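Local atomic coordinates of peptidoglycan glycosyltransferase (Eggerthella lenta, PDB entry 4MNR), a protein that belongs to the penicillin-binding proteins, with a dimerisation-type domain joined to a transpeptidase domain related to the beta-lactamases. Residues D34-A39 and G56-H61. Residues are numbered along the deposited sequence; the frame is centred on the assembly and turned at random.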
ATOM      1  N   ASP A  34      17.585  12.345  -0.752  1.00 14.00           N
ATOM      2  CA  ASP A  34      18.053  13.593  -1.360  1.00 16.20           C
ATOM      3  C   ASP A  34      18.597  14.593  -0.342  1.00 19.94           C
ATOM      4  O   ASP A  34      18.862  15.745  -0.681  1.00 21.21           O
ATOM      5  CB  ASP A  34      17.003  14.237  -2.285  1.00 16.12           C
ATOM      6  CG  ASP A  34      15.689  14.562  -1.576  1.00 17.20           C
ATOM      7  OD1 ASP A  34      15.232  13.754  -0.733  1.00 13.79           O
ATOM      8  OD2 ASP A  34      15.106  15.632  -1.884  1.00 19.27           O
ATOM      9  N   GLY A  35      18.765  14.147   0.901  1.00 16.24           N
ATOM     10  CA  GLY A  35      19.558  14.892   1.859  1.00 17.78           C
ATOM     11  C   GLY A  35      18.814  15.826   2.791  1.00 17.22           C
ATOM     12  O   GLY A  35      19.442  16.622   3.490  1.00 20.89           O
ATOM     13  N   VAL A  36      17.488  15.731   2.818  1.00 16.32           N
ATOM     14  CA  VAL A  36      16.712  16.528   3.770  1.00 15.01           C
ATOM     15  C   VAL A  36      16.780  15.870   5.150  1.00 13.94           C
ATOM     16  O   VAL A  36      16.359  14.722   5.330  1.00 15.50           O
ATOM     17  CB  VAL A  36      15.241  16.700   3.339  1.00 15.65           C
ATOM     18  CG1 VAL A  36      14.455  17.440   4.414  1.00 19.74           C
ATOM     19  CG2 VAL A  36      15.170  17.455   2.016  1.00 18.65           C
ATOM     20  N   VAL A  37      17.338  16.599   6.111  1.00 14.75           N
ATOM     21  CA  VAL A  37      17.487  16.097   7.472  1.00 16.44           C
ATOM     22  C   VAL A  37      16.134  16.055   8.183  1.00 15.68           C
ATOM     23  O   VAL A  37      15.436  17.077   8.277  1.00 15.83           O
ATOM     24  CB  VAL A  37      18.474  16.973   8.266  1.00 17.92           C
ATOM     25  CG1 VAL A  37      18.498  16.573   9.733  1.00 18.71           C
ATOM     26  CG2 VAL A  37      19.878  16.886   7.643  1.00 21.98           C
ATOM     27  N   LEU A  38      15.771  14.876   8.686  1.00 12.58           N
ATOM     28  CA  LEU A  38      14.508  14.693   9.396  1.00 12.95           C
ATOM     29  C   LEU A  38      14.707  14.710  10.906  1.00 14.92           C
ATOM     30  O   LEU A  38      13.790  15.045  11.654  1.00 14.82           O
ATOM     31  CB  LEU A  38      13.859  13.366   8.991  1.00 12.46           C
ATOM     32  CG  LEU A  38      13.653  13.199   7.489  1.00 15.38           C
ATOM     33  CD1 LEU A  38      13.080  11.816   7.194  1.00 16.61           C
ATOM     34  CD2 LEU A  38      12.730  14.291   6.994  1.00 17.48           C
ATOM     35  N   ALA A  39      15.904  14.343  11.358  1.00 15.17           N
ATOM     36  CA  ALA A  39      16.209  14.349  12.789  1.00 15.16           C
ATOM     37  C   ALA A  39      17.705  14.494  12.983  1.00 16.29           C
ATOM     38  O   ALA A  39      18.489  13.909  12.250  1.00 15.97           O
ATOM     39  CB  ALA A  39      15.722  13.071  13.456  1.00 14.83           C
ATOM     40  N   GLY A  56       9.455  19.756   9.821  1.00 15.74           N
ATOM     41  CA  GLY A  56       8.018  19.942   9.954  1.00 16.77           C
ATOM     42  C   GLY A  56       7.300  18.612   9.972  1.00 15.96           C
ATOM     43  O   GLY A  56       7.659  17.734  10.748  1.00 14.61           O
ATOM     44  N   ASP A  57       6.301  18.441   9.112  1.00 14.04           N
ATOM     45  CA  ASP A  57       5.573  17.170   9.096  1.00 13.55           C
ATOM     46  C   ASP A  57       6.029  16.184   8.018  1.00 11.41           C
ATOM     47  O   ASP A  57       5.320  15.224   7.711  1.00 13.29           O
ATOM     48  CB  ASP A  57       4.055  17.397   9.020  1.00 19.25           C
ATOM     49  CG  ASP A  57       3.603  17.982   7.692  1.00 25.29           C
ATOM     50  OD1 ASP A  57       4.427  18.139   6.761  1.00 25.99           O
ATOM     51  OD2 ASP A  57       2.392  18.272   7.579  1.00 26.10           O
ATOM     52  N   LEU A  58       7.224  16.398   7.467  1.00 12.75           N
ATOM     53  CA  LEU A  58       7.733  15.525   6.409  1.00 11.36           C
ATOM     54  C   LEU A  58       8.056  14.135   6.954  1.00 11.64           C
ATOM     55  O   LEU A  58       8.920  13.996   7.825  1.00 12.76           O
ATOM     56  CB  LEU A  58       8.980  16.158   5.759  1.00 11.73           C
ATOM     57  CG  LEU A  58       9.449  15.481   4.465  1.00 13.75           C
ATOM     58  CD1 LEU A  58       8.459  15.714   3.309  1.00 14.36           C
ATOM     59  CD2 LEU A  58      10.828  15.979   4.088  1.00 15.02           C
ATOM     60  N   ALA A  59       7.316  13.127   6.478  1.00  8.32           N
ATOM     61  CA  ALA A  59       7.500  11.739   6.894  1.00  9.38           C
ATOM     62  C   ALA A  59       7.467  11.518   8.414  1.00 10.40           C
ATOM     63  O   ALA A  59       8.191  10.677   8.928  1.00 11.84           O
ATOM     64  CB  ALA A  59       8.812  11.180   6.302  1.00 12.37           C
ATOM     65  N   SER A  60       6.611  12.250   9.119  1.00 10.40           N
ATOM     66  CA  SER A  60       6.590  12.166  10.577  1.00 12.22           C
ATOM     67  C   SER A  60       6.440  10.756  11.134  1.00 10.94           C
ATOM     68  O   SER A  60       7.149  10.380  12.068  1.00 12.65           O
ATOM     69  CB  SER A  60       5.494  13.057  11.154  1.00 13.56           C
ATOM     70  OG  SER A  60       5.817  14.405  10.916  1.00 14.76           O
ATOM     71  N   HIS A  61       5.506   9.984  10.596  1.00  9.95           N
ATOM     72  CA  HIS A  61       5.269   8.650  11.145  1.00 13.21           C
ATOM     73  C   HIS A  61       6.454   7.740  10.917  1.00 11.73           C
ATOM     74  O   HIS A  61       6.756   6.886  11.747  1.00 15.88           O
ATOM     75  CB  HIS A  61       4.021   8.031  10.531  1.00 13.36           C
ATOM     76  CG  HIS A  61       2.781   8.806  10.821  1.00 13.27           C
ATOM     77  ND1 HIS A  61       2.384   9.880  10.057  1.00 13.40           N
ATOM     78  CD2 HIS A  61       1.865   8.683  11.811  1.00 14.00           C
ATOM     79  CE1 HIS A  61       1.270  10.382  10.561  1.00 11.82           C
ATOM     80  NE2 HIS A  61       0.932   9.673  11.621  1.00 12.54           N
TER
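Leu58 lays its CD2 methyl against the pair Val36 CG1 and Leu38 CD2, 3.9 Å from each. In Leu58, CG stands anti to the backbone N (chi1 -169°), which carries the branched end away from its own turn and across to the other segment. Both Val36 and Leu38 cross this side chain at about a right angle, so contact is made methyl to methyl rather than along the chains. Leucines suit a gap of 7.5 Å between Leu38 CA and Leu58 CA; the shorter Val36 adds a methyl at the partly exposed edge. The same Leu38 CD2 rests 3.9 Å from the carbonyl O of Leu58, while Leu38 CD1 faces the buried methyl of Ala59, CB, at 4.4 Å. No hydrogen bond joins the two segments; apart from that carbonyl, methyl groups make the contact.

The backbones supply the shape. Leu58 and Ala59 occupy the middle of a type II beta turn from Asp57 to Ser60, and Ala59 is the N-cap of the following helix. Its amide is held by Gln122 OE1. At Gly35 a side chain would press on the carbonyl O of Asp34, and Leu38 and Ala39 form a classic beta bulge opposite Ile30.

Helix 115-125 closes one flank, Ser115 touching Val36, Gln118 both Leu58 and Ala59; Val63 of helix 60-63 packs on Leu38, so the contact joins the start of strand 37-43 to the turn leading into helix 60-63.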